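PDB 3PVZ: UDP-N-acetylglucosamine 4,6-dehydratase from Vibrio fischeri, which binds NAD and is probably a lyase that dehydrates UDP-N-acetylglucosamine to a 4-keto-6-deoxy sugar nucleotide. Local coordinates for residues 120-128 against 172-180; 353-364 against 376-384. All blocks are in the same frame, centred on the assembly; numbering follows the deposited sequence. Where two conformers were deposited one is given.

Interaction 1: 120-128 against 172-180. With NAD (nicotinamide-adenine-dinucleotide), chain E.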
loop_
_atom_site.group_PDB
_atom_site.type_symbol
_atom_site.label_atom_id
_atom_site.label_comp_id
_atom_site.label_asym_id
_atom_site.label_seq_id
_atom_site.Cartn_x
_atom_site.Cartn_y
_atom_site.Cartn_z
ATOM N N SER A 120 8.708 5.918 4.064
ATOM C CA SER A 120 7.378 5.366 4.312
ATOM C C SER A 120 6.501 6.496 4.843
ATOM O O SER A 120 7.002 7.395 5.502
ATOM C CB SER A 120 7.453 4.199 5.287
ATOM O OG SER A 120 7.593 4.672 6.628
ATOM N N ALA A 121 5.210 6.417 4.574
ATOM C CA ALA A 121 4.219 7.468 4.952
ATOM C C ALA A 121 2.837 7.076 4.551
ATOM O O ALA A 121 2.658 6.206 3.699
ATOM C CB ALA A 121 4.504 8.810 4.284
ATOM N N LEU A 122 1.878 7.756 5.179
ATOM C CA LEU A 122 0.574 8.002 4.599
ATOM C C LEU A 122 0.602 9.439 4.136
ATOM O O LEU A 122 0.961 10.319 4.932
ATOM C CB LEU A 122 -0.568 7.834 5.616
ATOM C CG LEU A 122 -1.283 6.502 5.509
ATOM C CD1 LEU A 122 -0.383 5.433 6.159
ATOM C CD2 LEU A 122 -2.643 6.584 6.175
ATOM N N LYS A 123 0.270 9.660 2.858
ATOM C CA LYS A 123 0.501 10.957 2.233
ATOM C C LYS A 123 -0.736 11.628 1.640
ATOM O O LYS A 123 -0.644 12.804 1.322
ATOM C CB LYS A 123 1.592 10.868 1.142
ATOM C CG LYS A 123 1.186 10.016 -0.087
ATOM C CD LYS A 123 2.058 10.258 -1.297
ATOM C CE LYS A 123 1.667 9.309 -2.453
ATOM N NZ LYS A 123 2.617 9.474 -3.636
ATOM N N HIS A 124 -1.866 10.910 1.487
ATOM C CA HIS A 124 -3.066 11.478 0.860
ATOM C C HIS A 124 -3.841 12.354 1.809
ATOM O O HIS A 124 -4.222 11.939 2.901
ATOM C CB HIS A 124 -3.951 10.381 0.265
ATOM C CG HIS A 124 -3.371 9.800 -0.974
ATOM N ND1 HIS A 124 -3.553 10.373 -2.211
ATOM C CD2 HIS A 124 -2.517 8.760 -1.156
ATOM C CE1 HIS A 124 -2.851 9.698 -3.109
ATOM N NE2 HIS A 124 -2.221 8.707 -2.495
ATOM N N VAL A 125 -4.045 13.594 1.389
ATOM C CA VAL A 125 -4.724 14.615 2.202
ATOM C C VAL A 125 -6.073 14.096 2.754
ATOM O O VAL A 125 -6.421 14.353 3.899
ATOM C CB VAL A 125 -4.886 15.925 1.363
ATOM C CG1 VAL A 125 -5.894 16.899 2.018
ATOM C CG2 VAL A 125 -3.531 16.560 1.174
ATOM N N ARG A 126 -6.772 13.326 1.927
ATOM C CA ARG A 126 -8.060 12.735 2.261
ATOM C C ARG A 126 -7.969 11.684 3.366
ATOM O O ARG A 126 -8.973 11.268 3.910
ATOM C CB ARG A 126 -8.648 12.092 0.999
ATOM C CG ARG A 126 -7.751 10.997 0.364
ATOM C CD ARG A 126 -7.492 11.263 -1.133
ATOM N NE ARG A 126 -6.151 11.780 -1.402
ATOM C CZ ARG A 126 -5.818 13.070 -1.361
ATOM N NH1 ARG A 126 -6.736 13.984 -1.091
ATOM N NH2 ARG A 126 -4.568 13.459 -1.605
ATOM N N SER A 127 -6.755 11.255 3.706
ATOM C CA SER A 127 -6.589 10.313 4.802
ATOM C C SER A 127 -6.990 10.970 6.123
ATOM O O SER A 127 -6.987 10.337 7.171
ATOM C CB SER A 127 -5.164 9.734 4.835
ATOM O OG SER A 127 -4.982 8.808 3.755
ATOM N N GLU A 128 -7.358 12.241 6.048
ATOM C CA GLU A 128 -8.003 12.965 7.130
ATOM C C GLU A 128 -9.467 12.683 7.388
ATOM O O GLU A 128 -9.982 13.150 8.396
ATOM C CB GLU A 128 -8.005 14.447 6.778
ATOM C CG GLU A 128 -6.982 15.219 7.439
ATOM C CD GLU A 128 -7.118 16.671 7.063
ATOM O OE1 GLU A 128 -8.193 17.249 7.346
ATOM O OE2 GLU A 128 -6.142 17.210 6.501
ATOM N N VAL A 172 -1.714 23.511 6.334
ATOM C CA VAL A 172 -3.098 23.909 6.143
ATOM C C VAL A 172 -4.060 22.714 6.317
ATOM O O VAL A 172 -5.258 22.903 6.497
ATOM C CB VAL A 172 -3.267 24.611 4.748
ATOM C CG1 VAL A 172 -2.580 25.989 4.757
ATOM C CG2 VAL A 172 -2.710 23.741 3.586
ATOM N N ASN A 173 -3.523 21.495 6.309
ATOM C CA ASN A 173 -4.307 20.267 6.500
ATOM C C ASN A 173 -3.608 19.338 7.530
ATOM O O ASN A 173 -2.513 19.650 7.969
ATOM C CB ASN A 173 -4.520 19.599 5.151
ATOM C CG ASN A 173 -3.223 19.355 4.415
ATOM O OD1 ASN A 173 -2.209 19.005 5.020
ATOM N ND2 ASN A 173 -3.250 19.506 3.104
HETATM N N MSE A 174 -4.243 18.240 7.937
HETATM C CA MSE A 174 -3.713 17.370 9.014
HETATM C C MSE A 174 -2.465 16.580 8.584
HETATM O O MSE A 174 -1.636 16.216 9.414
HETATM C CB MSE A 174 -4.779 16.392 9.535
HETATM C CG MSE A 174 -6.067 17.041 10.062
HETATM SE SE MSE A 174 -5.667 18.081 11.599
HETATM C CE MSE A 174 -5.552 16.621 12.917
HETATM N N MSE A 175 -2.375 16.286 7.297
HETATM C CA MSE A 175 -1.189 15.698 6.681
HETATM C C MSE A 175 0.060 16.494 6.997
HETATM O O MSE A 175 1.033 15.981 7.560
HETATM C CB MSE A 175 -1.352 15.704 5.160
HETATM C CG MSE A 175 -1.495 14.405 4.565
HETATM SE SE MSE A 175 0.202 13.542 4.778
HETATM C CE MSE A 175 1.164 14.808 3.611
ATOM N N GLY A 176 0.018 17.762 6.599
ATOM C CA GLY A 176 1.120 18.665 6.790
ATOM C C GLY A 176 1.356 18.893 8.249
ATOM O O GLY A 176 2.500 18.999 8.669
ATOM N N ALA A 177 0.295 18.971 9.043
ATOM C CA ALA A 177 0.484 19.075 10.492
ATOM C C ALA A 177 1.206 17.813 11.028
ATOM O O ALA A 177 2.094 17.919 11.892
ATOM C CB ALA A 177 -0.814 19.277 11.187
ATOM N N SER A 178 0.871 16.641 10.492
ATOM C CA SER A 178 1.493 15.406 10.990
ATOM C C SER A 178 2.967 15.429 10.671
ATOM O O SER A 178 3.765 15.111 11.549
ATOM C CB SER A 178 0.809 14.112 10.500
ATOM O OG SER A 178 1.180 13.803 9.191
ATOM N N LYS A 179 3.328 15.822 9.449
ATOM C CA LYS A 179 4.748 15.953 9.075
ATOM C C LYS A 179 5.411 17.076 9.911
ATOM O O LYS A 179 6.597 17.006 10.228
ATOM C CB LYS A 179 4.937 16.223 7.570
ATOM C CG LYS A 179 4.299 15.204 6.572
ATOM C CD LYS A 179 5.181 13.970 6.346
ATOM C CE LYS A 179 4.724 13.141 5.102
ATOM N NZ LYS A 179 5.175 13.729 3.814
ATOM N N ARG A 180 4.671 18.113 10.269
ATOM C CA ARG A 180 5.237 19.178 11.092
ATOM C C ARG A 180 5.485 18.697 12.516
ATOM O O ARG A 180 6.471 19.074 13.139
ATOM C CB ARG A 180 4.324 20.406 11.110
ATOM C CG ARG A 180 4.819 21.513 12.010
ATOM C CD ARG A 180 6.163 22.105 11.552
ATOM N NE ARG A 180 6.626 23.040 12.569
ATOM C CZ ARG A 180 7.557 22.792 13.488
ATOM N NH1 ARG A 180 8.227 21.634 13.503
ATOM N NH2 ARG A 180 7.850 23.746 14.370
HETATM P PA NAD E . 4.279 6.290 -1.689
HETATM O O1A NAD E . 2.836 6.119 -1.338
HETATM O O2A NAD E . 4.527 5.828 -3.093
HETATM O O5B NAD E . 5.195 5.245 -0.915
HETATM C C5B NAD E . 5.056 5.230 0.523
HETATM C C4B NAD E . 5.532 3.821 0.893
HETATM O O4B NAD E . 5.510 3.595 2.287
HETATM C C3B NAD E . 4.606 2.751 0.231
HETATM O O3B NAD E . 5.356 1.812 -0.512
HETATM C C2B NAD E . 3.904 2.113 1.453
HETATM O O2B NAD E . 3.452 0.781 1.244
HETATM C C1B NAD E . 5.049 2.283 2.479
HETATM N N9A NAD E . 4.545 2.185 3.840
HETATM C C8A NAD E . 3.555 2.901 4.393
HETATM N N7A NAD E . 3.324 2.518 5.606
HETATM C C5A NAD E . 4.258 1.565 5.906
HETATM C C6A NAD E . 4.525 0.779 7.023
HETATM N N6A NAD E . 3.776 1.012 8.150
HETATM N N1A NAD E . 5.506 -0.118 6.991
HETATM C C2A NAD E . 6.221 -0.304 5.886
HETATM N N3A NAD E . 5.982 0.397 4.806
HETATM C C4A NAD E . 5.033 1.323 4.781
HETATM O O3 NAD E . 4.709 7.814 -1.401
HETATM P PN NAD E . 5.965 8.452 -2.218
HETATM O O1N NAD E . 5.458 9.225 -3.424
HETATM O O2N NAD E . 7.114 7.596 -2.560
HETATM O O5D NAD E . 6.341 9.675 -1.174
HETATM C C5D NAD E . 7.115 9.206 -0.080
HETATM C C4D NAD E . 7.390 10.374 0.874
HETATM O O4D NAD E . 7.757 11.569 0.115
HETATM C C3D NAD E . 6.099 10.746 1.637
HETATM O O3D NAD E . 6.359 11.330 2.933
HETATM C C2D NAD E . 5.508 11.884 0.773
HETATM O O2D NAD E . 4.640 12.749 1.520
HETATM C C1D NAD E . 6.778 12.621 0.349
HETATM N N1N NAD E . 6.570 13.461 -0.841
HETATM C C2N NAD E . 6.192 12.869 -1.980
HETATM C C3N NAD E . 5.998 13.606 -3.130
HETATM C C7N NAD E . 5.554 12.977 -4.386
HETATM O O7N NAD E . 5.334 13.735 -5.328
HETATM N N7N NAD E . 5.359 11.656 -4.512
HETATM C C4N NAD E . 6.204 15.007 -3.098
HETATM C C5N NAD E . 6.611 15.579 -1.903
HETATM C C6N NAD E . 6.779 14.778 -0.772
#
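Val125 CA and Met175 CA lie 5.8 Å apart where the loop 120-128 passes the start of helix 174-189. Both segments belong to the Rossmann-type domain, and the loop follows strand 115-118. Asn173 is the N-cap of the helix. With CG between the backbone N and the carbonyl carbon (chi1 54°), its side chain turns back over the helix start, and OD1 accepts from Gly176 N nearly along its C=O axis. The amide end, ND2, meets Val125 CG2. Glu128 grips the same helix start. Its OE2 takes the Met174 N-H at 2.6 Å, well above the carboxylate plane. The Glu128 side chain crosses that of Met174 at about a right angle, with CD 3.2 Å from Met174 CG. Met175, a selenomethionine like Met174, bends at chi2 and chi3 and brings SE to 3.3 Å from Leu122 O. Met175 and Lys179 have the spacing of the YxxxK motif of short-chain dehydrogenases/reductases, consistent with methionine at the tyrosine position. Both segments hold NAD. Ala121 CB packs on the ribose hydroxyl O3D, and Lys123 NZ bonds phosphate oxygen O1N at 2.9 Å. Lys179 NZ reaches both nicotinamide-ribose hydroxyls, at 2.6 Å from O2D and 2.8 Å from O3D.

Interaction 2: 353-364 against 376-384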
loop_
_atom_site.group_PDB
_atom_site.type_symbol
_atom_site.label_atom_id
_atom_site.label_comp_id
_atom_site.label_asym_id
_atom_site.label_seq_id
_atom_site.Cartn_x
_atom_site.Cartn_y
_atom_site.Cartn_z
ATOM N N LEU A 353 5.656 19.276 25.173
ATOM C CA LEU A 353 4.643 19.100 24.128
ATOM C C LEU A 353 4.799 17.737 23.470
ATOM O O LEU A 353 3.821 17.143 23.041
ATOM C CB LEU A 353 4.735 20.192 23.061
ATOM C CG LEU A 353 4.412 21.643 23.420
ATOM C CD1 LEU A 353 4.107 22.441 22.146
ATOM C CD2 LEU A 353 3.281 21.795 24.466
ATOM N N LEU A 354 6.028 17.256 23.348
ATOM C CA LEU A 354 6.242 15.881 22.852
ATOM C C LEU A 354 5.657 14.857 23.823
ATOM O O LEU A 354 4.982 13.910 23.417
ATOM C CB LEU A 354 7.714 15.565 22.555
ATOM C CG LEU A 354 8.411 16.480 21.529
ATOM C CD1 LEU A 354 9.780 15.921 21.088
ATOM C CD2 LEU A 354 7.498 16.764 20.332
ATOM N N GLU A 355 5.896 15.069 25.106
ATOM C CA GLU A 355 5.337 14.163 26.094
ATOM C C GLU A 355 3.821 14.192 26.083
ATOM O O GLU A 355 3.212 13.126 26.128
ATOM C CB GLU A 355 5.877 14.454 27.490
ATOM C CG GLU A 355 7.263 13.794 27.708
ATOM C CD GLU A 355 8.063 14.464 28.841
ATOM O OE1 GLU A 355 7.520 15.405 29.486
ATOM O OE2 GLU A 355 9.226 14.038 29.075
ATOM N N LEU A 356 3.240 15.396 25.996
ATOM C CA LEU A 356 1.785 15.577 25.917
ATOM C C LEU A 356 1.194 14.750 24.783
ATOM O O LEU A 356 0.230 14.008 24.983
ATOM C CB LEU A 356 1.437 17.056 25.691
ATOM C CG LEU A 356 -0.029 17.480 25.623
ATOM C CD1 LEU A 356 -0.723 17.237 26.929
ATOM C CD2 LEU A 356 -0.165 18.951 25.275
ATOM N N PHE A 357 1.809 14.874 23.606
ATOM C CA PHE A 357 1.335 14.222 22.400
ATOM C C PHE A 357 1.384 12.710 22.603
ATOM O O PHE A 357 0.419 12.028 22.348
ATOM C CB PHE A 357 2.188 14.670 21.203
ATOM C CG PHE A 357 1.662 14.232 19.861
ATOM C CD1 PHE A 357 0.658 14.947 19.232
ATOM C CD2 PHE A 357 2.167 13.123 19.236
ATOM C CE1 PHE A 357 0.174 14.558 17.994
ATOM C CE2 PHE A 357 1.673 12.722 18.000
ATOM C CZ PHE A 357 0.660 13.454 17.390
ATOM N N GLU A 358 2.497 12.191 23.095
ATOM C CA GLU A 358 2.582 10.750 23.370
ATOM C C GLU A 358 1.570 10.324 24.436
ATOM O O GLU A 358 1.001 9.263 24.344
ATOM C CB GLU A 358 3.968 10.350 23.840
ATOM C CG GLU A 358 5.075 10.527 22.817
ATOM C CD GLU A 358 6.471 10.559 23.455
ATOM O OE1 GLU A 358 6.550 10.882 24.672
ATOM O OE2 GLU A 358 7.474 10.259 22.743
ATOM N N GLN A 359 1.342 11.159 25.439
ATOM C CA GLN A 359 0.427 10.810 26.519
ATOM C C GLN A 359 -1.026 10.802 26.048
ATOM O O GLN A 359 -1.728 9.823 26.253
ATOM C CB GLN A 359 0.609 11.755 27.727
ATOM C CG GLN A 359 -0.237 11.370 28.936
ATOM C CD GLN A 359 -0.285 12.449 30.016
ATOM O OE1 GLN A 359 -0.060 13.644 29.753
ATOM N NE2 GLN A 359 -0.592 12.025 31.249
ATOM N N LYS A 360 -1.462 11.891 25.424
ATOM C CA LYS A 360 -2.820 12.005 24.872
ATOM C C LYS A 360 -3.131 11.017 23.732
ATOM O O LYS A 360 -4.243 10.526 23.641
ATOM C CB LYS A 360 -3.084 13.429 24.375
ATOM C CG LYS A 360 -3.164 14.452 25.470
ATOM C CD LYS A 360 -4.562 14.566 26.018
ATOM C CE LYS A 360 -4.610 15.459 27.256
ATOM N NZ LYS A 360 -3.695 14.969 28.350
ATOM N N ILE A 361 -2.176 10.748 22.841
ATOM C CA ILE A 361 -2.418 9.756 21.790
ATOM C C ILE A 361 -2.528 8.360 22.407
ATOM O O ILE A 361 -3.475 7.630 22.090
ATOM C CB ILE A 361 -1.354 9.760 20.685
ATOM C CG1 ILE A 361 -1.454 11.030 19.840
ATOM C CG2 ILE A 361 -1.540 8.545 19.766
ATOM C CD1 ILE A 361 -2.583 11.000 18.809
ATOM N N GLY A 362 -1.579 8.002 23.284
ATOM C CA GLY A 362 -1.590 6.706 23.987
ATOM C C GLY A 362 -2.935 6.430 24.690
ATOM O O GLY A 362 -3.432 5.310 24.638
ATOM N N GLN A 363 -3.516 7.466 25.308
ATOM C CA GLN A 363 -4.783 7.342 26.041
ATOM C C GLN A 363 -5.971 7.217 25.100
ATOM O O GLN A 363 -6.932 6.544 25.418
ATOM C CB GLN A 363 -5.015 8.517 27.020
ATOM C CG GLN A 363 -6.175 8.280 28.056
ATOM C CD GLN A 363 -5.856 7.186 29.124
ATOM O OE1 GLN A 363 -4.862 7.288 29.858
ATOM N NE2 GLN A 363 -6.705 6.147 29.205
HETATM N N MSE A 364 -5.943 7.877 23.954
HETATM C CA MSE A 364 -6.971 7.619 22.974
HETATM C C MSE A 364 -6.923 6.137 22.582
HETATM O O MSE A 364 -7.944 5.490 22.466
HETATM C CB MSE A 364 -6.789 8.501 21.747
HETATM C CG MSE A 364 -7.163 9.958 21.957
HETATM SE SE MSE A 364 -6.845 10.988 20.329
HETATM C CE MSE A 364 -5.860 12.486 21.138
ATOM N N VAL A 376 -7.661 16.979 16.268
ATOM C CA VAL A 376 -7.521 18.373 15.828
ATOM C C VAL A 376 -7.204 19.287 16.999
ATOM O O VAL A 376 -6.334 20.142 16.897
ATOM C CB VAL A 376 -8.767 18.910 15.110
ATOM C CG1 VAL A 376 -8.610 20.406 14.819
ATOM C CG2 VAL A 376 -9.016 18.143 13.811
ATOM N N GLN A 377 -7.880 19.093 18.119
ATOM C CA GLN A 377 -7.619 19.922 19.294
ATOM C C GLN A 377 -6.212 19.726 19.839
ATOM O O GLN A 377 -5.552 20.675 20.236
ATOM C CB GLN A 377 -8.643 19.647 20.384
ATOM C CG GLN A 377 -10.006 20.220 20.068
ATOM C CD GLN A 377 -9.977 21.738 19.860
ATOM O OE1 GLN A 377 -9.467 22.489 20.703
ATOM N NE2 GLN A 377 -10.507 22.188 18.724
ATOM N N LEU A 378 -5.754 18.488 19.868
ATOM C CA LEU A 378 -4.387 18.223 20.236
ATOM C C LEU A 378 -3.418 18.875 19.225
ATOM O O LEU A 378 -2.435 19.480 19.615
ATOM C CB LEU A 378 -4.173 16.716 20.326
ATOM C CG LEU A 378 -2.774 16.191 20.560
ATOM C CD1 LEU A 378 -2.278 16.646 21.920
ATOM C CD2 LEU A 378 -2.860 14.676 20.443
ATOM N N PHE A 379 -3.717 18.766 17.937
ATOM C CA PHE A 379 -2.893 19.422 16.924
ATOM C C PHE A 379 -2.849 20.945 17.112
ATOM O O PHE A 379 -1.836 21.556 16.826
ATOM C CB PHE A 379 -3.355 19.096 15.491
ATOM C CG PHE A 379 -2.846 17.777 14.949
ATOM C CD1 PHE A 379 -2.733 16.645 15.750
ATOM C CD2 PHE A 379 -2.526 17.658 13.618
ATOM C CE1 PHE A 379 -2.296 15.441 15.222
ATOM C CE2 PHE A 379 -2.090 16.453 13.097
ATOM C CZ PHE A 379 -1.982 15.350 13.902
ATOM N N PHE A 380 -3.931 21.565 17.577
ATOM C CA PHE A 380 -3.888 23.016 17.830
ATOM C C PHE A 380 -2.924 23.363 18.974
ATOM O O PHE A 380 -2.241 24.390 18.926
ATOM C CB PHE A 380 -5.277 23.594 18.119
ATOM C CG PHE A 380 -6.208 23.635 16.918
ATOM C CD1 PHE A 380 -5.730 23.521 15.613
ATOM C CD2 PHE A 380 -7.585 23.807 17.107
ATOM C CE1 PHE A 380 -6.611 23.565 14.520
ATOM C CE2 PHE A 380 -8.464 23.852 16.015
ATOM C CZ PHE A 380 -7.966 23.738 14.721
ATOM N N ILE A 381 -2.845 22.508 19.988
ATOM C CA ILE A 381 -1.901 22.737 21.095
ATOM C C ILE A 381 -0.474 22.523 20.600
ATOM O O ILE A 381 0.412 23.309 20.896
ATOM C CB ILE A 381 -2.238 21.871 22.337
ATOM C CG1 ILE A 381 -3.472 22.473 23.045
ATOM C CG2 ILE A 381 -1.043 21.794 23.262
ATOM C CD1 ILE A 381 -4.150 21.575 24.108
HETATM N N MSE A 382 -0.272 21.492 19.790
HETATM C CA MSE A 382 1.048 21.218 19.249
HETATM C C MSE A 382 1.552 22.352 18.332
HETATM O O MSE A 382 2.719 22.713 18.395
HETATM C CB MSE A 382 1.043 19.884 18.490
HETATM C CG MSE A 382 0.673 18.655 19.330
HETATM SE SE MSE A 382 1.805 18.456 20.855
HETATM C CE MSE A 382 3.362 17.821 19.896
ATOM N N ILE A 383 0.671 22.897 17.490
ATOM C CA ILE A 383 1.022 23.907 16.486
ATOM C C ILE A 383 0.035 25.090 16.552
ATOM O O ILE A 383 -0.894 25.154 15.758
ATOM C CB ILE A 383 0.934 23.343 15.050
ATOM C CG1 ILE A 383 1.616 21.993 14.918
ATOM C CG2 ILE A 383 1.538 24.317 14.043
ATOM C CD1 ILE A 383 1.313 21.360 13.600
ATOM N N PRO A 384 0.237 26.034 17.483
ATOM C CA PRO A 384 -0.770 27.104 17.719
ATOM C C PRO A 384 -1.249 27.898 16.492
ATOM O O PRO A 384 -2.436 28.223 16.396
ATOM C CB PRO A 384 -0.065 28.029 18.714
ATOM C CG PRO A 384 0.857 27.076 19.483
ATOM C CD PRO A 384 1.357 26.110 18.437
#
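The Phe357 ring carries Ile361 CG1 over the centre of one face, 3.9 Å above the plane. At its edge, near the plane, lies Phe379 CE1, 3.8 Å from Phe357 CE1. The Phe357 ring also meets Phe143 of helix 131-154, with the planes about 25° apart. Met382, a selenomethionine, makes a Met-aromatic contact with this ring. Its SE is 5.2 Å from the centroid and approaches obliquely, 67° off the ring normal. Bends at chi2 and chi3 fold the Met382 chain back against helix 351-367, where CE touches Phe357 CB at 3.6 Å and also packs against the backbone O of Leu353. Leu378 is a knob in a hole formed by Phe357, Lys360, Ile361 and Met364. Its CD2 does most of the touching, 3.7 Å from Phe357 CD1 and 3.8 Å from Met364 CE. Lys360 adds only the aliphatic foot of its side chain, with CB near both Leu378 methyls. Toward the more exposed margin, Leu356 CD2 meets Ile381 CG2 at 3.6 Å as the two side chains cross at about a right angle. No hydrogen bond joins the segments, so the contact is apolar packing. The axes of segments 353-364 and 376-382 approach to 10.6 Å, their directions 172° apart, an antiparallel helical hairpin near the C-terminus that packs on helices 131-154 and 174-189.

How the interactions relate
Interaction 1 precedes interaction 2 along the chain, and their centres are 16 Å apart. They meet directly at Phe379. Its CD2 lies 3.3 Å from Met174 CE and 3.4 Å from Ala177 CB, so the C-terminal hairpin rests on the first turns of helix 174-189. Ile383 CD1 also packs on Ala177 CB. Helix 131-154 is shared as well: Met175 touches Met137, while Phe357 touches Ile138. Interaction 1 lines the NAD pocket itself. Interaction 2 lies farther from the cofactor, with the Phe379 side chain about 9 Å from that of Lys179 and about 14 Å from a bound NAD.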